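PDB 4YN1: fusolin from Anomala cuprea entomopoxvirus, which forms the crystalline spindles that enhance viral virulence and probably acts as a chitin-directed lytic polysaccharide monooxygenase. Local coordinates for residues Glu145-Glu150 with Val213-Ile218; Phe149-Thr154 with Glu171-Ser176; Tyr3-Ile8 with Glu137-Ala142; Thr207-Tyr212 with Val229-Ala234. All coordinates share one frame; numbering follows the deposited sequence.

Interaction 1: Glu145-Glu150 with Val213-Ile218; sequences EPSYFE and VRWQRI. With NAG (2-acetamido-2-deoxy-beta-D-glucopyranose), chain B.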
# COMPACT_ATOMS: atom_id res chain seq x y z
N GLU A 145 -21.79 -5.55 -0.05
CA GLU A 145 -21.89 -6.68 0.87
C GLU A 145 -22.73 -7.73 0.14
O GLU A 145 -23.58 -7.37 -0.68
CB GLU A 145 -22.47 -6.28 2.23
CG GLU A 145 -21.50 -5.37 3.01
CD GLU A 145 -21.83 -5.01 4.44
OE1 GLU A 145 -22.95 -5.32 4.91
OE2 GLU A 145 -20.96 -4.40 5.11
N PRO A 146 -22.44 -9.02 0.30
CA PRO A 146 -21.48 -9.64 1.23
C PRO A 146 -20.03 -9.56 0.72
O PRO A 146 -19.79 -9.54 -0.48
CB PRO A 146 -21.98 -11.09 1.30
CG PRO A 146 -22.53 -11.35 -0.03
CD PRO A 146 -23.20 -10.05 -0.43
N SER A 147 -19.09 -9.51 1.65
CA SER A 147 -17.68 -9.40 1.30
C SER A 147 -16.85 -9.83 2.48
O SER A 147 -17.37 -10.00 3.59
CB SER A 147 -17.35 -7.96 0.92
OG SER A 147 -17.41 -7.14 2.08
N TYR A 148 -15.53 -9.95 2.27
CA TYR A 148 -14.61 -10.32 3.32
C TYR A 148 -13.25 -9.70 3.08
O TYR A 148 -12.99 -9.19 2.00
CB TYR A 148 -14.51 -11.85 3.52
CG TYR A 148 -13.87 -12.58 2.37
CD1 TYR A 148 -14.53 -12.72 1.16
CD2 TYR A 148 -12.60 -13.15 2.49
CE1 TYR A 148 -13.99 -13.46 0.12
CE2 TYR A 148 -12.00 -13.81 1.42
CZ TYR A 148 -12.72 -14.00 0.24
OH TYR A 148 -12.20 -14.60 -0.87
N PHE A 149 -12.45 -9.67 4.11
CA PHE A 149 -11.11 -9.08 4.07
C PHE A 149 -10.05 -10.11 4.34
O PHE A 149 -10.18 -10.88 5.30
CB PHE A 149 -10.95 -8.00 5.15
CG PHE A 149 -11.63 -6.69 4.84
CD1 PHE A 149 -12.95 -6.49 5.19
CD2 PHE A 149 -10.98 -5.70 4.14
CE1 PHE A 149 -13.60 -5.29 4.90
CE2 PHE A 149 -11.62 -4.49 3.83
CZ PHE A 149 -12.91 -4.27 4.26
N GLU A 150 -8.96 -10.04 3.59
CA GLU A 150 -7.73 -10.76 3.85
C GLU A 150 -6.61 -9.73 3.98
O GLU A 150 -6.59 -8.75 3.22
CB GLU A 150 -7.39 -11.70 2.68
CG GLU A 150 -8.32 -12.90 2.65
CD GLU A 150 -8.09 -13.86 1.50
OE1 GLU A 150 -7.29 -13.53 0.59
OE2 GLU A 150 -8.77 -14.91 1.46
N VAL A 213 -3.68 -5.40 1.71
CA VAL A 213 -5.07 -5.56 2.09
C VAL A 213 -5.91 -5.92 0.88
O VAL A 213 -5.90 -5.20 -0.13
CB VAL A 213 -5.59 -4.29 2.76
CG1 VAL A 213 -7.08 -4.44 3.12
CG2 VAL A 213 -4.76 -3.94 4.01
N ARG A 214 -6.72 -6.97 1.03
CA ARG A 214 -7.60 -7.43 -0.01
C ARG A 214 -9.04 -7.38 0.53
O ARG A 214 -9.32 -7.99 1.57
CB ARG A 214 -7.24 -8.86 -0.40
CG ARG A 214 -8.20 -9.49 -1.42
CD ARG A 214 -7.82 -10.94 -1.67
NE ARG A 214 -8.69 -11.51 -2.70
CZ ARG A 214 -9.18 -12.74 -2.73
NH1 ARG A 214 -8.82 -13.63 -1.82
NH2 ARG A 214 -9.99 -13.11 -3.70
N TRP A 215 -9.92 -6.65 -0.15
CA TRP A 215 -11.35 -6.60 0.20
C TRP A 215 -12.04 -7.30 -0.96
O TRP A 215 -12.09 -6.74 -2.04
CB TRP A 215 -11.85 -5.14 0.29
CG TRP A 215 -13.28 -5.04 0.70
CD1 TRP A 215 -13.96 -5.88 1.53
CD2 TRP A 215 -14.14 -3.90 0.50
NE1 TRP A 215 -15.21 -5.38 1.79
CE2 TRP A 215 -15.35 -4.17 1.16
CE3 TRP A 215 -14.04 -2.74 -0.27
CZ2 TRP A 215 -16.42 -3.26 1.18
CZ3 TRP A 215 -15.08 -1.81 -0.19
CH2 TRP A 215 -16.27 -2.11 0.47
N GLN A 216 -12.58 -8.51 -0.73
CA GLN A 216 -13.15 -9.31 -1.79
C GLN A 216 -14.67 -9.38 -1.69
O GLN A 216 -15.18 -9.79 -0.65
CB GLN A 216 -12.55 -10.72 -1.69
CG GLN A 216 -13.04 -11.74 -2.73
CD GLN A 216 -12.83 -11.29 -4.16
OE1 GLN A 216 -11.72 -11.04 -4.62
NE2 GLN A 216 -13.87 -11.21 -4.94
N ARG A 217 -15.37 -9.08 -2.75
CA ARG A 217 -16.83 -9.23 -2.79
C ARG A 217 -17.18 -10.70 -2.97
O ARG A 217 -16.58 -11.38 -3.81
CB ARG A 217 -17.43 -8.42 -3.93
CG ARG A 217 -17.35 -6.94 -3.63
CD ARG A 217 -17.52 -6.08 -4.85
NE ARG A 217 -18.85 -6.19 -5.45
CZ ARG A 217 -19.33 -5.38 -6.39
NH1 ARG A 217 -18.60 -4.37 -6.85
NH2 ARG A 217 -20.56 -5.56 -6.86
N ILE A 218 -18.16 -11.18 -2.20
CA ILE A 218 -18.63 -12.58 -2.26
C ILE A 218 -19.71 -12.50 -3.27
O ILE A 218 -20.86 -12.18 -2.94
CB ILE A 218 -19.08 -13.12 -0.90
CG1 ILE A 218 -17.93 -13.17 0.05
CG2 ILE A 218 -19.75 -14.54 -1.03
CD1 ILE A 218 -18.28 -13.30 1.43
C1 NAG B . -10.12 -17.25 3.94
C2 NAG B . -9.36 -18.23 3.05
C3 NAG B . -10.36 -18.86 2.07
C4 NAG B . -11.51 -19.50 2.83
C5 NAG B . -12.14 -18.48 3.78
C6 NAG B . -13.24 -19.04 4.66
C7 NAG B . -7.06 -17.93 2.29
C8 NAG B . -6.11 -17.04 1.55
N2 NAG B . -8.32 -17.52 2.33
O3 NAG B . -9.69 -19.81 1.24
O4 NAG B . -12.51 -19.94 1.92
O5 NAG B . -11.12 -17.98 4.66
O6 NAG B . -12.77 -20.15 5.42
O7 NAG B . -6.70 -18.97 2.82
O HOH W 1 -9.92 -16.10 -0.54
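Four backbone hydrogen bonds join S147-E150 to V213-R217 as antiparallel strands, Y148 pairing with Q216 and E150 with R214 through both their N-H and C=O groups. Beyond the strand, I218 N still reaches P146 O at 2.9 Å, although it comes from above the carbonyl plane; P146 itself follows a cis peptide bond.

Aromatic contacts lie on the side of the sheet that carries S147, F149 and W215. The F149 ring and the five-membered ring of W215 form an offset stack, with planes only 6° apart and centroids separated by 4.0 Å. W215 NE1 then donates to S147 OG (2.8 Å), a bent bond that is tilted from the indole plane. S147 can accept it because OG sits between its backbone N and carbonyl carbon (chi1 70°). F138 and Y196 of the facing sheet pack against both rings, so this side belongs to the interior of the beta-sandwich, the immunoglobulin-like core of the monooxygenase fold.

Polar and charged groups gather on the other side. R214 NH1 and E150 OE1 form a salt bridge at 2.9 Å; OE1 lies in the guanidinium plane, whereas NH1 stands above the carboxylate plane. OE1 also receives the hydroxyl of Y152, while R214 NH2 reaches Q216 OE1 and F77 O. One water ties Y148 OH, E150 OE2 and R214 NH1 together, and OE2 further accepts a hydrogen bond from N2 of the N-acetylglucosamine (2.8 Å).

Apolar contact completes this side: Q216 CB lies over one face of the Y148 ring, whose CD1 edge abuts I218 CG1 at 3.6 Å.

Interaction 2: Phe149-Thr154 with Glu171-Ser176; sequences FEVYVT and ELVFNS. With NAG (2-acetamido-2-deoxy-beta-D-glucopyranose), chain B.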
# COMPACT_ATOMS: atom_id res chain seq x y z
N PHE A 149 -12.45 -9.67 4.11
CA PHE A 149 -11.11 -9.08 4.07
C PHE A 149 -10.05 -10.11 4.34
O PHE A 149 -10.18 -10.88 5.30
CB PHE A 149 -10.95 -8.00 5.15
CG PHE A 149 -11.63 -6.69 4.84
CD1 PHE A 149 -12.95 -6.49 5.19
CD2 PHE A 149 -10.98 -5.70 4.14
CE1 PHE A 149 -13.60 -5.29 4.90
CE2 PHE A 149 -11.62 -4.49 3.83
CZ PHE A 149 -12.91 -4.27 4.26
N GLU A 150 -8.96 -10.04 3.59
CA GLU A 150 -7.73 -10.76 3.85
C GLU A 150 -6.61 -9.73 3.98
O GLU A 150 -6.59 -8.75 3.22
CB GLU A 150 -7.39 -11.70 2.68
CG GLU A 150 -8.32 -12.90 2.65
CD GLU A 150 -8.09 -13.86 1.50
OE1 GLU A 150 -7.29 -13.53 0.59
OE2 GLU A 150 -8.77 -14.91 1.46
N VAL A 151 -5.73 -9.91 4.96
CA VAL A 151 -4.58 -9.05 5.13
C VAL A 151 -3.33 -9.87 5.15
O VAL A 151 -3.26 -10.89 5.82
CB VAL A 151 -4.67 -8.16 6.38
CG1 VAL A 151 -3.53 -7.15 6.38
CG2 VAL A 151 -6.03 -7.44 6.45
N TYR A 152 -2.34 -9.43 4.38
CA TYR A 152 -1.05 -10.10 4.28
C TYR A 152 0.02 -9.15 4.71
O TYR A 152 -0.16 -7.94 4.59
CB TYR A 152 -0.76 -10.53 2.85
CG TYR A 152 -1.79 -11.47 2.27
CD1 TYR A 152 -2.99 -10.98 1.74
CD2 TYR A 152 -1.55 -12.84 2.19
CE1 TYR A 152 -3.97 -11.84 1.26
CE2 TYR A 152 -2.52 -13.71 1.69
CZ TYR A 152 -3.73 -13.21 1.25
OH TYR A 152 -4.69 -14.09 0.79
N VAL A 153 1.15 -9.67 5.15
CA VAL A 153 2.33 -8.85 5.48
C VAL A 153 3.54 -9.46 4.73
O VAL A 153 3.63 -10.69 4.55
CB VAL A 153 2.56 -8.76 7.01
CG1 VAL A 153 3.82 -7.99 7.34
CG2 VAL A 153 1.35 -8.10 7.69
N THR A 154 4.45 -8.61 4.31
CA THR A 154 5.63 -9.11 3.65
C THR A 154 6.45 -9.99 4.61
O THR A 154 6.49 -9.76 5.82
CB THR A 154 6.48 -8.00 3.06
OG1 THR A 154 6.64 -6.94 4.02
CG2 THR A 154 5.88 -7.44 1.74
N GLU A 171 2.67 -13.23 3.51
CA GLU A 171 2.14 -14.18 4.46
C GLU A 171 0.78 -13.70 4.95
O GLU A 171 0.64 -12.53 5.32
CB GLU A 171 3.13 -14.42 5.61
CG GLU A 171 3.46 -13.29 6.56
CD GLU A 171 4.60 -13.63 7.50
OE1 GLU A 171 4.44 -13.43 8.72
OE2 GLU A 171 5.65 -14.12 7.02
N LEU A 172 -0.18 -14.60 5.01
CA LEU A 172 -1.53 -14.28 5.48
C LEU A 172 -1.55 -14.07 6.98
O LEU A 172 -1.06 -14.91 7.72
CB LEU A 172 -2.49 -15.42 5.10
CG LEU A 172 -3.96 -15.21 5.49
CD1 LEU A 172 -4.60 -14.16 4.59
CD2 LEU A 172 -4.74 -16.51 5.36
N VAL A 173 -2.09 -12.94 7.42
CA VAL A 173 -2.22 -12.64 8.84
C VAL A 173 -3.67 -12.48 9.33
O VAL A 173 -3.88 -12.46 10.55
CB VAL A 173 -1.32 -11.46 9.30
CG1 VAL A 173 0.15 -11.75 8.98
CG2 VAL A 173 -1.75 -10.11 8.72
N PHE A 174 -4.63 -12.32 8.42
CA PHE A 174 -6.01 -12.05 8.80
C PHE A 174 -6.92 -12.49 7.68
O PHE A 174 -6.61 -12.28 6.51
CB PHE A 174 -6.15 -10.53 9.06
CG PHE A 174 -7.52 -10.07 9.48
CD1 PHE A 174 -8.52 -9.87 8.54
CD2 PHE A 174 -7.83 -9.88 10.82
CE1 PHE A 174 -9.79 -9.44 8.94
CE2 PHE A 174 -9.09 -9.44 11.21
CZ PHE A 174 -10.08 -9.25 10.26
N ASN A 175 -8.04 -13.12 8.04
CA ASN A 175 -9.00 -13.55 7.05
C ASN A 175 -10.35 -13.61 7.73
O ASN A 175 -10.60 -14.55 8.49
CB ASN A 175 -8.60 -14.89 6.46
CG ASN A 175 -9.55 -15.43 5.43
OD1 ASN A 175 -10.53 -14.77 5.03
ND2 ASN A 175 -9.27 -16.62 4.92
N SER A 176 -11.22 -12.63 7.48
CA SER A 176 -12.52 -12.59 8.16
C SER A 176 -13.50 -11.65 7.49
O SER A 176 -13.12 -10.68 6.83
CB SER A 176 -12.32 -12.10 9.60
OG SER A 176 -13.47 -12.29 10.41
C1 NAG B . -10.12 -17.25 3.94
C2 NAG B . -9.36 -18.23 3.05
C3 NAG B . -10.36 -18.86 2.07
C4 NAG B . -11.51 -19.50 2.83
C5 NAG B . -12.14 -18.48 3.78
C6 NAG B . -13.24 -19.04 4.66
C7 NAG B . -7.06 -17.93 2.29
C8 NAG B . -6.11 -17.04 1.55
N2 NAG B . -8.32 -17.52 2.33
O3 NAG B . -9.69 -19.81 1.24
O4 NAG B . -12.51 -19.94 1.92
O5 NAG B . -11.12 -17.98 4.66
O6 NAG B . -12.77 -20.15 5.42
O7 NAG B . -6.70 -18.97 2.82
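L172 CD1 rests over one face of the Y152 ring, 3.9 Å from its centroid and offset toward the rim. With CG anti to the backbone N (chi1 -178°), the leucine branch lies obliquely across the phenol. Next to it, E150 CG runs alongside N175, pointing the same way, with OD1 3.7 Å off and the carboxylate turned 81° from the amide.

On the reverse side, V151 fits between two consecutive residues of the partner strand: its CB touches F174 CB at 3.9 Å, and CG1 faces V173 CG2. That V173 methyl, wedged between backbone N and carbonyl carbon, also packs against V153 CG2 (3.8 Å). Two residues can meet one because V173 and F174 form a classic beta bulge opposite V151. V151 O takes a straight bond from V173 N (2.9 Å) and a weak one from F174 N.

Y152 OH donates to E150 OE1 (2.7 Å) from above the carboxylate plane, holding the glutamate beside the sugar. N175 ND2 is bonded covalently to C1 of the N-acetylglucosamine, whose methyl C8 comes 3.4 Å from Y152 OH. The arrangement is that of an N-glycosylation site on a bulged antiparallel strand pair, where the first sugar is received by neighbouring side chains.

Interaction 3: Tyr3-Ile8 with Glu137-Ala142; sequences YVTFPI and EFCPTA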
# COMPACT_ATOMS: atom_id res chain seq x y z
N TYR A 3 -10.46 2.30 0.13
CA TYR A 3 -9.03 2.25 0.35
C TYR A 3 -8.70 2.21 1.85
O TYR A 3 -9.50 2.59 2.70
CB TYR A 3 -8.33 3.44 -0.33
CG TYR A 3 -9.06 4.76 -0.12
CD1 TYR A 3 -9.08 5.38 1.12
CD2 TYR A 3 -9.73 5.38 -1.17
CE1 TYR A 3 -9.86 6.51 1.35
CE2 TYR A 3 -10.45 6.55 -0.97
CZ TYR A 3 -10.57 7.08 0.31
OH TYR A 3 -11.26 8.24 0.55
N VAL A 4 -7.47 1.83 2.15
CA VAL A 4 -7.03 1.79 3.54
C VAL A 4 -6.71 3.20 3.97
O VAL A 4 -5.88 3.86 3.34
CB VAL A 4 -5.81 0.85 3.78
CG1 VAL A 4 -5.61 0.63 5.28
CG2 VAL A 4 -5.99 -0.51 3.09
N THR A 5 -7.29 3.65 5.08
CA THR A 5 -6.97 4.98 5.62
C THR A 5 -5.99 4.89 6.76
O THR A 5 -5.28 5.86 7.02
CB THR A 5 -8.23 5.73 5.99
OG1 THR A 5 -9.11 4.85 6.68
CG2 THR A 5 -8.88 6.31 4.80
N PHE A 6 -5.98 3.77 7.47
CA PHE A 6 -4.99 3.58 8.52
C PHE A 6 -4.51 2.15 8.57
O PHE A 6 -5.31 1.24 8.83
CB PHE A 6 -5.46 3.97 9.93
CG PHE A 6 -4.32 3.79 10.91
CD1 PHE A 6 -3.26 4.67 10.93
CD2 PHE A 6 -4.31 2.73 11.81
CE1 PHE A 6 -2.15 4.44 11.76
CE2 PHE A 6 -3.22 2.50 12.63
CZ PHE A 6 -2.14 3.35 12.60
N PRO A 7 -3.20 1.93 8.54
CA PRO A 7 -2.12 2.83 8.08
C PRO A 7 -2.46 3.19 6.62
O PRO A 7 -2.97 2.36 5.86
CB PRO A 7 -0.84 1.99 8.26
CG PRO A 7 -1.25 0.80 9.11
CD PRO A 7 -2.68 0.56 8.73
N ILE A 8 -2.24 4.44 6.25
CA ILE A 8 -2.68 4.90 4.94
C ILE A 8 -2.13 4.10 3.75
O ILE A 8 -0.93 3.80 3.72
CB ILE A 8 -2.39 6.42 4.82
CG1 ILE A 8 -3.14 7.01 3.60
CG2 ILE A 8 -0.90 6.71 4.77
CD1 ILE A 8 -3.12 8.52 3.59
N GLU A 137 -8.01 0.64 9.62
CA GLU A 137 -9.28 1.23 9.19
C GLU A 137 -9.32 1.21 7.68
O GLU A 137 -8.43 1.76 7.02
CB GLU A 137 -9.41 2.66 9.71
CG GLU A 137 -10.77 3.31 9.43
CD GLU A 137 -10.83 4.80 9.70
OE1 GLU A 137 -10.04 5.52 9.05
OE2 GLU A 137 -11.67 5.27 10.49
N PHE A 138 -10.38 0.65 7.12
CA PHE A 138 -10.61 0.63 5.68
C PHE A 138 -11.80 1.54 5.43
O PHE A 138 -12.84 1.43 6.11
CB PHE A 138 -10.85 -0.80 5.18
CG PHE A 138 -10.94 -0.86 3.69
CD1 PHE A 138 -12.15 -0.66 3.04
CD2 PHE A 138 -9.83 -1.16 2.92
CE1 PHE A 138 -12.23 -0.71 1.66
CE2 PHE A 138 -9.90 -1.13 1.54
CZ PHE A 138 -11.11 -0.97 0.91
N CYS A 139 -11.63 2.46 4.48
CA CYS A 139 -12.57 3.52 4.15
C CYS A 139 -13.37 3.14 2.87
O CYS A 139 -12.84 3.22 1.77
CB CYS A 139 -11.77 4.80 3.99
SG CYS A 139 -12.76 6.28 3.67
N PRO A 140 -14.59 2.60 3.00
CA PRO A 140 -15.36 2.20 1.82
C PRO A 140 -16.04 3.42 1.18
O PRO A 140 -16.61 4.27 1.89
CB PRO A 140 -16.38 1.24 2.40
CG PRO A 140 -16.65 1.78 3.74
CD PRO A 140 -15.39 2.42 4.21
N THR A 141 -15.95 3.55 -0.13
CA THR A 141 -16.66 4.62 -0.86
C THR A 141 -17.96 4.11 -1.50
O THR A 141 -18.69 4.89 -2.09
CB THR A 141 -15.74 5.33 -1.83
OG1 THR A 141 -15.27 4.42 -2.81
CG2 THR A 141 -14.54 5.93 -1.13
N ALA A 142 -18.19 2.81 -1.44
CA ALA A 142 -19.42 2.15 -1.86
C ALA A 142 -19.58 0.94 -0.94
O ALA A 142 -18.58 0.31 -0.60
CB ALA A 142 -19.31 1.69 -3.30
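The F138 ring has the backbone of Y3 over one face: its CZ comes within 3.4 Å of Y3 N, and the peptide carbonyl of Y3 lies above the rim of the ring. The Y3 ring in turn has C139 O over one face and the CG2 methyl of T5 at its edge, in plane. C139 SG approaches the same ring obliquely, 4.7 Å from its centroid, a sulfur-aromatic contact made by a cysteine that is disulfide-bonded to C189. Y3 CG lies between the backbone N and carbonyl carbon (chi1 44°), and this brings ring atom CE1 to C139 CB.

T5 CG2 presses on C139 CB at 3.4 Å, tighter than usual for two carbons. This squeeze accompanies a classic beta bulge, in which T5 and F6 both face E137 and both donate their N-H to E137 O, at 2.9 Å from T5 N and 3.2 Å from F6 N. The F6 donor is in the carbonyl plane, on a lone pair.

Strand 2-6 is outermost in its four-stranded sheet, with strand 131-140 separating it from 194-203. Helix 10-17 touches Y3 through Q11 and R12, while V4 packs on V229 of strand 223-234 in the other sheet.

Interaction 4: Thr207-Tyr212 with Val229-Ala234; sequences TQFVIY and VDAVFA. With EDO (1,2-ethanediol), chain C.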
# COMPACT_ATOMS: atom_id res chain seq x y z
N THR A 207 12.62 -4.05 9.79
CA THR A 207 12.79 -3.48 8.47
C THR A 207 11.47 -2.85 8.03
O THR A 207 10.42 -3.18 8.56
CB THR A 207 13.19 -4.60 7.50
OG1 THR A 207 12.25 -5.67 7.65
CG2 THR A 207 14.60 -5.13 7.79
N GLN A 208 11.53 -2.01 7.01
CA GLN A 208 10.33 -1.43 6.43
C GLN A 208 9.61 -2.56 5.70
O GLN A 208 10.25 -3.41 5.04
CB GLN A 208 10.67 -0.29 5.49
CG GLN A 208 9.41 0.36 4.95
CD GLN A 208 9.66 1.64 4.22
OE1 GLN A 208 10.56 2.42 4.55
NE2 GLN A 208 8.89 1.87 3.18
N PHE A 209 8.29 -2.63 5.85
CA PHE A 209 7.51 -3.75 5.31
C PHE A 209 6.23 -3.25 4.64
O PHE A 209 5.93 -2.05 4.65
CB PHE A 209 7.19 -4.76 6.46
CG PHE A 209 6.39 -4.22 7.62
CD1 PHE A 209 7.01 -3.58 8.68
CD2 PHE A 209 5.00 -4.32 7.64
CE1 PHE A 209 6.27 -3.07 9.74
CE2 PHE A 209 4.27 -3.86 8.73
CZ PHE A 209 4.90 -3.18 9.75
N VAL A 210 5.53 -4.17 4.02
CA VAL A 210 4.28 -3.84 3.35
C VAL A 210 3.18 -4.72 3.94
O VAL A 210 3.39 -5.93 4.22
CB VAL A 210 4.32 -3.98 1.80
CG1 VAL A 210 2.92 -3.81 1.19
CG2 VAL A 210 5.29 -3.01 1.17
N ILE A 211 2.03 -4.08 4.18
CA ILE A 211 0.78 -4.71 4.58
C ILE A 211 -0.07 -4.67 3.29
O ILE A 211 -0.19 -3.60 2.66
CB ILE A 211 0.06 -4.03 5.75
CG1 ILE A 211 0.95 -3.98 7.02
CG2 ILE A 211 -1.30 -4.69 6.00
CD1 ILE A 211 0.42 -3.05 8.14
N TYR A 212 -0.57 -5.81 2.86
CA TYR A 212 -1.32 -5.89 1.61
C TYR A 212 -2.73 -6.30 1.97
O TYR A 212 -2.92 -7.35 2.59
CB TYR A 212 -0.70 -6.91 0.68
CG TYR A 212 -1.24 -6.88 -0.73
CD1 TYR A 212 -1.11 -5.73 -1.51
CD2 TYR A 212 -1.68 -8.03 -1.34
CE1 TYR A 212 -1.50 -5.72 -2.83
CE2 TYR A 212 -2.07 -8.03 -2.69
CZ TYR A 212 -2.02 -6.86 -3.42
OH TYR A 212 -2.37 -6.88 -4.75
N VAL A 229 0.19 -1.02 1.68
CA VAL A 229 0.31 -0.11 2.80
C VAL A 229 1.75 -0.18 3.30
O VAL A 229 2.18 -1.24 3.75
CB VAL A 229 -0.67 -0.49 3.91
CG1 VAL A 229 -0.43 0.33 5.16
CG2 VAL A 229 -2.13 -0.38 3.46
N ASP A 230 2.50 0.93 3.20
CA ASP A 230 3.89 1.01 3.66
C ASP A 230 3.92 1.28 5.15
O ASP A 230 3.32 2.25 5.64
CB ASP A 230 4.67 2.06 2.86
CG ASP A 230 4.68 1.72 1.36
OD1 ASP A 230 5.21 0.65 0.99
OD2 ASP A 230 4.12 2.51 0.55
N ALA A 231 4.73 0.49 5.87
CA ALA A 231 4.87 0.66 7.32
C ALA A 231 6.25 0.25 7.83
O ALA A 231 6.99 -0.46 7.15
CB ALA A 231 3.79 -0.16 8.03
N VAL A 232 6.58 0.71 9.01
CA VAL A 232 7.83 0.35 9.71
C VAL A 232 7.60 0.53 11.20
O VAL A 232 6.87 1.44 11.61
CB VAL A 232 9.01 1.25 9.19
CG1 VAL A 232 8.85 2.71 9.60
CG2 VAL A 232 10.35 0.69 9.64
N PHE A 233 8.24 -0.29 12.00
CA PHE A 233 8.19 -0.14 13.44
C PHE A 233 9.37 0.68 13.90
O PHE A 233 10.47 0.52 13.39
CB PHE A 233 8.20 -1.51 14.15
CG PHE A 233 6.96 -2.32 13.94
CD1 PHE A 233 5.74 -1.89 14.44
CD2 PHE A 233 6.99 -3.51 13.23
CE1 PHE A 233 4.58 -2.65 14.25
CE2 PHE A 233 5.83 -4.25 13.03
CZ PHE A 233 4.64 -3.82 13.55
N ALA A 234 9.14 1.57 14.85
CA ALA A 234 10.25 2.30 15.47
C ALA A 234 10.55 1.60 16.81
O ALA A 234 9.77 1.66 17.76
CB ALA A 234 9.90 3.78 15.68
C1 EDO C . 13.45 0.26 12.33
O1 EDO C . 12.70 -0.88 12.67
C2 EDO C . 14.41 0.62 13.50
O2 EDO C . 13.67 0.85 14.71
O HOH W 2 9.86 -2.40 11.12
O HOH W 3 7.05 -0.37 2.67
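F209 reaches across to A231 and F233 with its ring. From CB, CG takes the position between the backbone N and carbonyl carbon (chi1 60°), which turns the ring over the partner strand. CG and CD1 lie above A231 O, with CD1 at 3.5 Å. Farther out, CE1 meets F233 CE2 at 3.5 Å; the two rings are oblique, their planes 31° apart. At the tip, CZ touches both F233 CE2 and A231 CB (3.6 Å to the latter), and CE2 completes the CH-pi contact in which the alanine methyl sits over one ring face.

The same A231 O also receives F209 N in an almost straight bond of 2.8 Å. F209 and A231, like I211 and V229, are hydrogen-bonded pairs of the antiparallel hairpin, and I211 CB faces V229 CB.

Water extends the pairing at two points. One molecule links T207 O to F233 N; another accepts from Q208 NE2 and donates to F209 O and D230 OD1. Q208 NE2 is bonded as well to W117 O, and D230 OD1 forms a salt bridge with R10.

Strand 209-217 lies between 147-154 and 223-234: V153 and T154 touch F209, and V151 touches I211. Beyond the hairpin, strand 120-123 runs parallel to 223-234, and I122 packs on F233.

Three of the four contacts are successive seams of one mixed sheet: 170-176 beside 147-154 (interaction 2), 147-154 beside 209-217 (interaction 1), and 209-217 beside 223-234 (interaction 4). Interactions 1 and 2 share F149 and E150, with centres about 12 Å apart, whereas the centres of interactions 1 and 4, which share strand 209-217, are about 22 Å apart. Interaction 3 belongs to the second, antiparallel sheet, and its F138 packs against W215 and F149 while V4 meets V213 and V229. Along the chain, interaction 3 closes before the others open; its sheet packs on the mixed sheet to make the two layers of a beta-sandwich, with the glycan beside interactions 1 and 2.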